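Local coordinates for similar to yteR (Bacilus subtilis) (Clostridium acetobutylicum, PDB 4WU0), which probably hydrolyses unsaturated rhamnogalacturonan fragments of pectin, as a glycoside hydrolase of family 105 related to YteR, at residues Ala35-Tyr38 with Glu39-Asp43; Ala177-Glu180 with Ser181-Pro185. All coordinates share one frame; numbering follows the deposited sequence.

How the contacts relate
Both contacts are local, and each joins two segments that run on without a gap. From the N terminus, the chain first reaches contact 1 (A35-Y38 with E39-D43), at the C-terminal end of helix 25-41, where the chain turns into helix 44-54. Contact 2 (A177-E180 with S181-P185) follows much later, where strand 177-179 ends and the loop leading to helix 199-215 begins. The two stand in series, neither nesting nor crossing. The centres of contact 1 and contact 2 are about 43 Å apart, on opposite sides of the chain's centre. Contact 1 thus shapes a connection between helices, and contact 2 an exit from the short sheet with strand 126-128.

Contact 1 (Ala35-Tyr38 with Glu39-Asp43); sequences AKVY and EWTKD
V37 O is gripped twice by one residue: T41 gives it both its backbone N-H and its hydroxyl at the C-terminal end of helix 25-41, a helix-to-helix connection of the (alpha/alpha)6 barrel expected of this family. The T41 OG1-V37 O bond is the shorter at 2.7 Å, with the hydroxyl 35° out of the carbonyl plane, while T41 N makes the regular helical bond from the opposite face. T41 OG1 can bend back because it sits between the backbone N and the carbonyl carbon (chi1 65°). T41 OG1 in turn accepts from D43 N at 3.0 Å, forming an ST turn that ties the helix end to D43, the N-cap of helix 44-54, whose OD1 bonds to K45 N. Between T41 and D43, K42 takes positive phi, although K42 N still bonds to Y38 O.

One turn back, the K36 and E39 side chains run alongside each other. The lysine is kinked at its second and third torsions, the glutamate nearly straight to its carboxylate, and K36 NZ meets E39 OE2 on its syn side at 3.1 Å in a salt bridge. E39 OE1 has a weak hydrogen bond to Y356 OH on helix 345-360.

T41 CG2 lies 3.5 Å above the W40 ring, over its centre, and touches V37 CG1; W40 NE1 bonds to S5 OG, and K3 makes a cation-pi contact with the indole. Y38 OH hydrogen-bonds to E89 OE1, while D43 O lies at the edge of the Y38 ring, 3.2 Å from Y38 CD1.

Contact 2 (Ala177-Glu180 with Ser181-Pro185); sequences AYDE and SKTEP
Four firm hydrogen bonds from the residues that follow converge on the carboxylate of D179, at the end of strand 177-179, where the chain makes a type I beta turn from D179 to K182. Strand and loop lie between helices of the expected (alpha/alpha)6 barrel. The turn's own backbone bond runs from K182 N to D179 O at 2.8 Å, with the donor well above the carbonyl plane.

Three of the side-chain bonds come from backbone N-H groups. S181 N approaches D179 OD1 at 3.0 Å from above the carboxylate plane, which makes an Asx turn. On the other oxygen, T183 N also comes from above the plane, whereas E184 N meets D179 OD2 at 2.9 Å nearly along the C-O axis, in an almost straight bond (169° at the hydrogen). With CG anti to the backbone N (chi1 -176°), the carboxylate is carried toward the following residues, where it meets these donors.

The fourth bond is from a hydroxyl: S181 OG reaches D179 OD1 at 2.8 Å, on the syn side and from the same face as S181 N. T183 OG1 lies 2.8 Å from S181 OG, with D179 OD2 as a more distant alternative for its proton.

Charged ends turn to other parts of the fold: E180 OE1 bonds to K113 N, K182 NZ to E190 O, and E184 OE2 to Q126 NE2 on the neighbouring strand.

With two firm donors on each oxygen, the buried D179 carboxylate is probably kept ionised, the four donors outweighing the nearby E184 carboxylate, and its rotation is fixed as the chain leaves the strand.

Contact 1 (Ala35-Tyr38 with Glu39-Asp43)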
ATOM      1  N   ALA A  35      -2.604  -0.215 -14.812  1.00 13.05           N
ATOM      2  CA  ALA A  35      -2.548   1.068 -15.490  1.00 13.61           C
ATOM      3  C   ALA A  35      -1.131   1.399 -15.953  1.00 13.79           C
ATOM      4  O   ALA A  35      -0.959   2.056 -16.977  1.00 15.78           O
ATOM      5  CB  ALA A  35      -3.106   2.177 -14.625  1.00 15.93           C
ATOM      6  N   LYS A  36      -0.112   0.933 -15.226  1.00 15.55           N
ATOM      7  CA  LYS A  36       1.266   1.140 -15.675  1.00 18.20           C
ATOM      8  C   LYS A  36       1.572   0.322 -16.935  1.00 19.24           C
ATOM      9  O   LYS A  36       2.339   0.752 -17.797  1.00 18.80           O
ATOM     10  CB  LYS A  36       2.271   0.795 -14.579  1.00 16.34           C
ATOM     11  CG  LYS A  36       2.143   1.611 -13.294  1.00 24.63           C
ATOM     12  CD  LYS A  36       2.049   3.111 -13.489  1.00 29.03           C
ATOM     13  CE  LYS A  36       3.391   3.775 -13.669  1.00 45.11           C
ATOM     14  NZ  LYS A  36       3.284   5.269 -13.583  1.00 50.64           N
ATOM     15  N   VAL A  37       0.962  -0.853 -17.041  1.00 16.18           N
ATOM     16  CA  VAL A  37       1.131  -1.679 -18.224  1.00 15.93           C
ATOM     17  C   VAL A  37       0.455  -1.020 -19.424  1.00 20.67           C
ATOM     18  O   VAL A  37       1.012  -1.008 -20.515  1.00 17.27           O
ATOM     19  CB  VAL A  37       0.603  -3.099 -17.981  1.00 15.48           C
ATOM     20  CG1 VAL A  37       0.662  -3.931 -19.247  1.00 18.93           C
ATOM     21  CG2 VAL A  37       1.400  -3.730 -16.872  1.00 14.27           C
ATOM     22  N   TYR A  38      -0.717  -0.419 -19.205  1.00 16.27           N
ATOM     23  CA  TYR A  38      -1.362   0.393 -20.230  1.00 18.01           C
ATOM     24  C   TYR A  38      -0.446   1.533 -20.678  1.00 17.67           C
ATOM     25  O   TYR A  38      -0.271   1.775 -21.877  1.00 20.79           O
ATOM     26  CB  TYR A  38      -2.700   0.962 -19.732  1.00 15.27           C
ATOM     27  CG  TYR A  38      -3.321   1.890 -20.731  1.00 17.27           C
ATOM     28  CD1 TYR A  38      -3.619   1.459 -22.016  1.00 18.55           C
ATOM     29  CD2 TYR A  38      -3.607   3.207 -20.398  1.00 18.74           C
ATOM     30  CE1 TYR A  38      -4.181   2.327 -22.952  1.00 23.31           C
ATOM     31  CE2 TYR A  38      -4.167   4.067 -21.317  1.00 21.68           C
ATOM     32  CZ  TYR A  38      -4.450   3.624 -22.590  1.00 24.23           C
ATOM     33  OH  TYR A  38      -5.031   4.501 -23.482  1.00 26.35           O
ATOM     34  N   GLU A  39       0.163   2.211 -19.714  1.00 17.78           N
ATOM     35  CA  GLU A  39       1.027   3.356 -19.995  1.00 17.86           C
ATOM     36  C   GLU A  39       2.157   2.994 -20.947  1.00 20.29           C
ATOM     37  O   GLU A  39       2.412   3.722 -21.915  1.00 19.95           O
ATOM     38  CB  GLU A  39       1.612   3.890 -18.682  1.00 19.61           C
ATOM     39  CG  GLU A  39       2.570   5.072 -18.800  1.00 29.15           C
ATOM     40  CD  GLU A  39       3.063   5.529 -17.431  1.00 44.00           C
ATOM     41  OE1 GLU A  39       4.271   5.821 -17.286  1.00 50.83           O
ATOM     42  OE2 GLU A  39       2.237   5.578 -16.493  1.00 46.85           O
ATOM     43  N   TRP A  40       2.846   1.887 -20.676  1.00 19.27           N
ATOM     44  CA  TRP A  40       4.007   1.565 -21.516  1.00 17.22           C
ATOM     45  C   TRP A  40       3.673   0.787 -22.772  1.00 18.67           C
ATOM     46  O   TRP A  40       4.308   0.998 -23.799  1.00 21.90           O
ATOM     47  CB  TRP A  40       5.151   0.920 -20.742  1.00 19.84           C
ATOM     48  CG  TRP A  40       5.046  -0.536 -20.342  1.00 17.03           C
ATOM     49  CD1 TRP A  40       4.711  -1.021 -19.114  1.00 17.17           C
ATOM     50  CD2 TRP A  40       5.360  -1.675 -21.150  1.00 16.64           C
ATOM     51  NE1 TRP A  40       4.790  -2.391 -19.110  1.00 17.67           N
ATOM     52  CE2 TRP A  40       5.186  -2.820 -20.346  1.00 18.80           C
ATOM     53  CE3 TRP A  40       5.773  -1.843 -22.478  1.00 18.71           C
ATOM     54  CZ2 TRP A  40       5.405  -4.110 -20.831  1.00 19.93           C
ATOM     55  CZ3 TRP A  40       5.990  -3.125 -22.954  1.00 22.14           C
ATOM     56  CH2 TRP A  40       5.801  -4.239 -22.133  1.00 20.45           C
ATOM     57  N   THR A  41       2.657  -0.063 -22.722  1.00 18.61           N
ATOM     58  CA  THR A  41       2.299  -0.840 -23.907  1.00 18.98           C
ATOM     59  C   THR A  41       1.451  -0.036 -24.889  1.00 21.08           C
ATOM     60  O   THR A  41       1.452  -0.314 -26.094  1.00 24.32           O
ATOM     61  CB  THR A  41       1.497  -2.109 -23.558  1.00 20.87           C
ATOM     62  OG1 THR A  41       0.224  -1.744 -23.002  1.00 19.96           O
ATOM     63  CG2 THR A  41       2.263  -3.016 -22.594  1.00 21.23           C
ATOM     64  N   LYS A  42       0.749   0.958 -24.360  1.00 23.05           N
ATOM     65  CA  LYS A  42      -0.255   1.725 -25.094  1.00 23.39           C
ATOM     66  C   LYS A  42      -1.348   0.833 -25.661  1.00 24.78           C
ATOM     67  O   LYS A  42      -2.048   1.205 -26.608  1.00 28.76           O
ATOM     68  CB  LYS A  42       0.416   2.549 -26.197  1.00 31.21           C
ATOM     69  CG  LYS A  42       1.508   3.491 -25.656  1.00 34.00           C
ATOM     70  CD  LYS A  42       2.042   4.394 -26.750  1.00 45.62           C
ATOM     71  CE  LYS A  42       2.898   5.510 -26.187  1.00 54.20           C
ATOM     72  NZ  LYS A  42       4.232   5.017 -25.750  1.00 63.28           N
ATOM     73  N   ASP A  43      -1.506  -0.343 -25.063  1.00 23.73           N
ATOM     74  CA  ASP A  43      -2.481  -1.318 -25.524  1.00 21.48           C
ATOM     75  C   ASP A  43      -3.824  -1.122 -24.815  1.00 20.61           C
ATOM     76  O   ASP A  43      -3.934  -1.316 -23.606  1.00 19.32           O
ATOM     77  CB  ASP A  43      -1.935  -2.735 -25.292  1.00 24.70           C
ATOM     78  CG  ASP A  43      -2.779  -3.807 -25.944  1.00 28.08           C
ATOM     79  OD1 ASP A  43      -3.975  -3.561 -26.216  1.00 26.32           O
ATOM     80  OD2 ASP A  43      -2.245  -4.918 -26.172  1.00 31.87           O
TER

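Contact 2 (Ala177-Glu180 with Ser181-Pro185)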
ATOM      1  N   ALA A 177       0.481  -0.978  14.276  1.00 13.08           N
ATOM      2  CA  ALA A 177      -0.575  -0.093  14.750  1.00 13.25           C
ATOM      3  C   ALA A 177      -0.295   0.501  16.120  1.00 13.82           C
ATOM      4  O   ALA A 177       0.544   0.001  16.893  1.00 14.15           O
ATOM      5  CB  ALA A 177      -1.904  -0.845  14.792  1.00 14.66           C
ATOM      6  N   TYR A 178      -1.071   1.544  16.413  1.00 14.98           N
ATOM      7  CA  TYR A 178      -0.946   2.382  17.598  1.00 14.68           C
ATOM      8  C   TYR A 178      -2.356   2.730  18.065  1.00 18.33           C
ATOM      9  O   TYR A 178      -3.182   3.129  17.250  1.00 16.28           O
ATOM     10  CB  TYR A 178      -0.195   3.663  17.213  1.00 14.87           C
ATOM     11  CG  TYR A 178      -0.208   4.781  18.217  1.00 15.62           C
ATOM     12  CD1 TYR A 178       0.374   4.636  19.466  1.00 16.06           C
ATOM     13  CD2 TYR A 178      -0.780   6.007  17.900  1.00 19.30           C
ATOM     14  CE1 TYR A 178       0.370   5.680  20.385  1.00 16.87           C
ATOM     15  CE2 TYR A 178      -0.778   7.056  18.808  1.00 19.59           C
ATOM     16  CZ  TYR A 178      -0.197   6.887  20.042  1.00 19.55           C
ATOM     17  OH  TYR A 178      -0.200   7.941  20.939  1.00 20.94           O
ATOM     18  N   ASP A 179      -2.628   2.568  19.360  1.00 15.85           N
ATOM     19  CA  ASP A 179      -3.880   3.000  19.965  1.00 17.34           C
ATOM     20  C   ASP A 179      -3.573   4.143  20.932  1.00 17.96           C
ATOM     21  O   ASP A 179      -3.052   3.929  22.019  1.00 19.64           O
ATOM     22  CB  ASP A 179      -4.543   1.865  20.741  1.00 17.56           C
ATOM     23  CG  ASP A 179      -5.890   2.256  21.308  1.00 20.06           C
ATOM     24  OD1 ASP A 179      -6.294   3.424  21.165  1.00 19.90           O
ATOM     25  OD2 ASP A 179      -6.546   1.400  21.917  1.00 25.45           O
ATOM     26  N   GLU A 180      -3.907   5.353  20.525  1.00 17.25           N
ATOM     27  CA  GLU A 180      -3.637   6.544  21.326  1.00 20.82           C
ATOM     28  C   GLU A 180      -4.288   6.456  22.706  1.00 22.06           C
ATOM     29  O   GLU A 180      -3.786   7.020  23.680  1.00 23.15           O
ATOM     30  CB  GLU A 180      -4.175   7.746  20.553  1.00 23.58           C
ATOM     31  CG  GLU A 180      -4.179   9.042  21.248  1.00 34.06           C
ATOM     32  CD  GLU A 180      -4.467  10.141  20.270  1.00 34.66           C
ATOM     33  OE1 GLU A 180      -5.659  10.505  20.095  1.00 22.38           O
ATOM     34  OE2 GLU A 180      -3.489  10.595  19.648  1.00 31.38           O
ATOM     35  N   SER A 181      -5.396   5.723  22.788  1.00 19.16           N
ATOM     36  CA  SER A 181      -6.150   5.618  24.025  1.00 20.27           C
ATOM     37  C   SER A 181      -5.579   4.506  24.888  1.00 21.14           C
ATOM     38  O   SER A 181      -5.887   4.419  26.070  1.00 25.45           O
ATOM     39  CB  SER A 181      -7.628   5.371  23.732  1.00 24.72           C
ATOM     40  OG  SER A 181      -7.876   4.031  23.361  1.00 23.66           O
ATOM     41  N   LYS A 182      -4.752   3.666  24.271  1.00 23.54           N
ATOM     42  CA  LYS A 182      -4.105   2.534  24.929  1.00 24.77           C
ATOM     43  C   LYS A 182      -5.116   1.598  25.605  1.00 30.70           C
ATOM     44  O   LYS A 182      -4.819   0.987  26.632  1.00 36.60           O
ATOM     45  CB  LYS A 182      -3.053   3.015  25.939  1.00 34.01           C
ATOM     46  CG  LYS A 182      -1.950   3.910  25.339  1.00 34.68           C
ATOM     47  CD  LYS A 182      -0.846   4.197  26.350  1.00 43.54           C
ATOM     48  CE  LYS A 182      -0.054   5.458  25.994  1.00 51.20           C
ATOM     49  NZ  LYS A 182       0.792   5.934  27.149  1.00 53.93           N
ATOM     50  N   THR A 183      -6.298   1.475  25.012  1.00 23.34           N
ATOM     51  CA  THR A 183      -7.348   0.632  25.580  1.00 28.34           C
ATOM     52  C   THR A 183      -7.437  -0.760  24.937  1.00 24.61           C
ATOM     53  O   THR A 183      -7.838  -1.703  25.600  1.00 28.35           O
ATOM     54  CB  THR A 183      -8.718   1.316  25.504  1.00 32.55           C
ATOM     55  OG1 THR A 183      -9.035   1.603  24.150  1.00 36.67           O
ATOM     56  CG2 THR A 183      -8.713   2.615  26.300  1.00 38.57           C
ATOM     57  N   GLU A 184      -7.074  -0.900  23.666  1.00 24.82           N
ATOM     58  CA  GLU A 184      -7.086  -2.213  23.022  1.00 23.24           C
ATOM     59  C   GLU A 184      -6.133  -3.187  23.728  1.00 25.68           C
ATOM     60  O   GLU A 184      -5.021  -2.810  24.119  1.00 20.42           O
ATOM     61  CB  GLU A 184      -6.672  -2.115  21.551  1.00 20.46           C
ATOM     62  CG  GLU A 184      -7.713  -1.483  20.629  1.00 23.84           C
ATOM     63  CD  GLU A 184      -8.817  -2.444  20.158  1.00 26.72           C
ATOM     64  OE1 GLU A 184      -8.779  -3.656  20.483  1.00 26.92           O
ATOM     65  OE2 GLU A 184      -9.737  -1.971  19.449  1.00 31.67           O
ATOM     66  N   PRO A 185      -6.563  -4.447  23.892  1.00 24.96           N
ATOM     67  CA  PRO A 185      -5.718  -5.439  24.561  1.00 24.16           C
ATOM     68  C   PRO A 185      -4.413  -5.739  23.829  1.00 22.42           C
ATOM     69  O   PRO A 185      -3.471  -6.228  24.464  1.00 26.68           O
ATOM     70  CB  PRO A 185      -6.601  -6.700  24.597  1.00 30.72           C
ATOM     71  CG  PRO A 185      -7.973  -6.233  24.418  1.00 33.33           C
ATOM     72  CD  PRO A 185      -7.908  -4.975  23.598  1.00 29.21           C
TER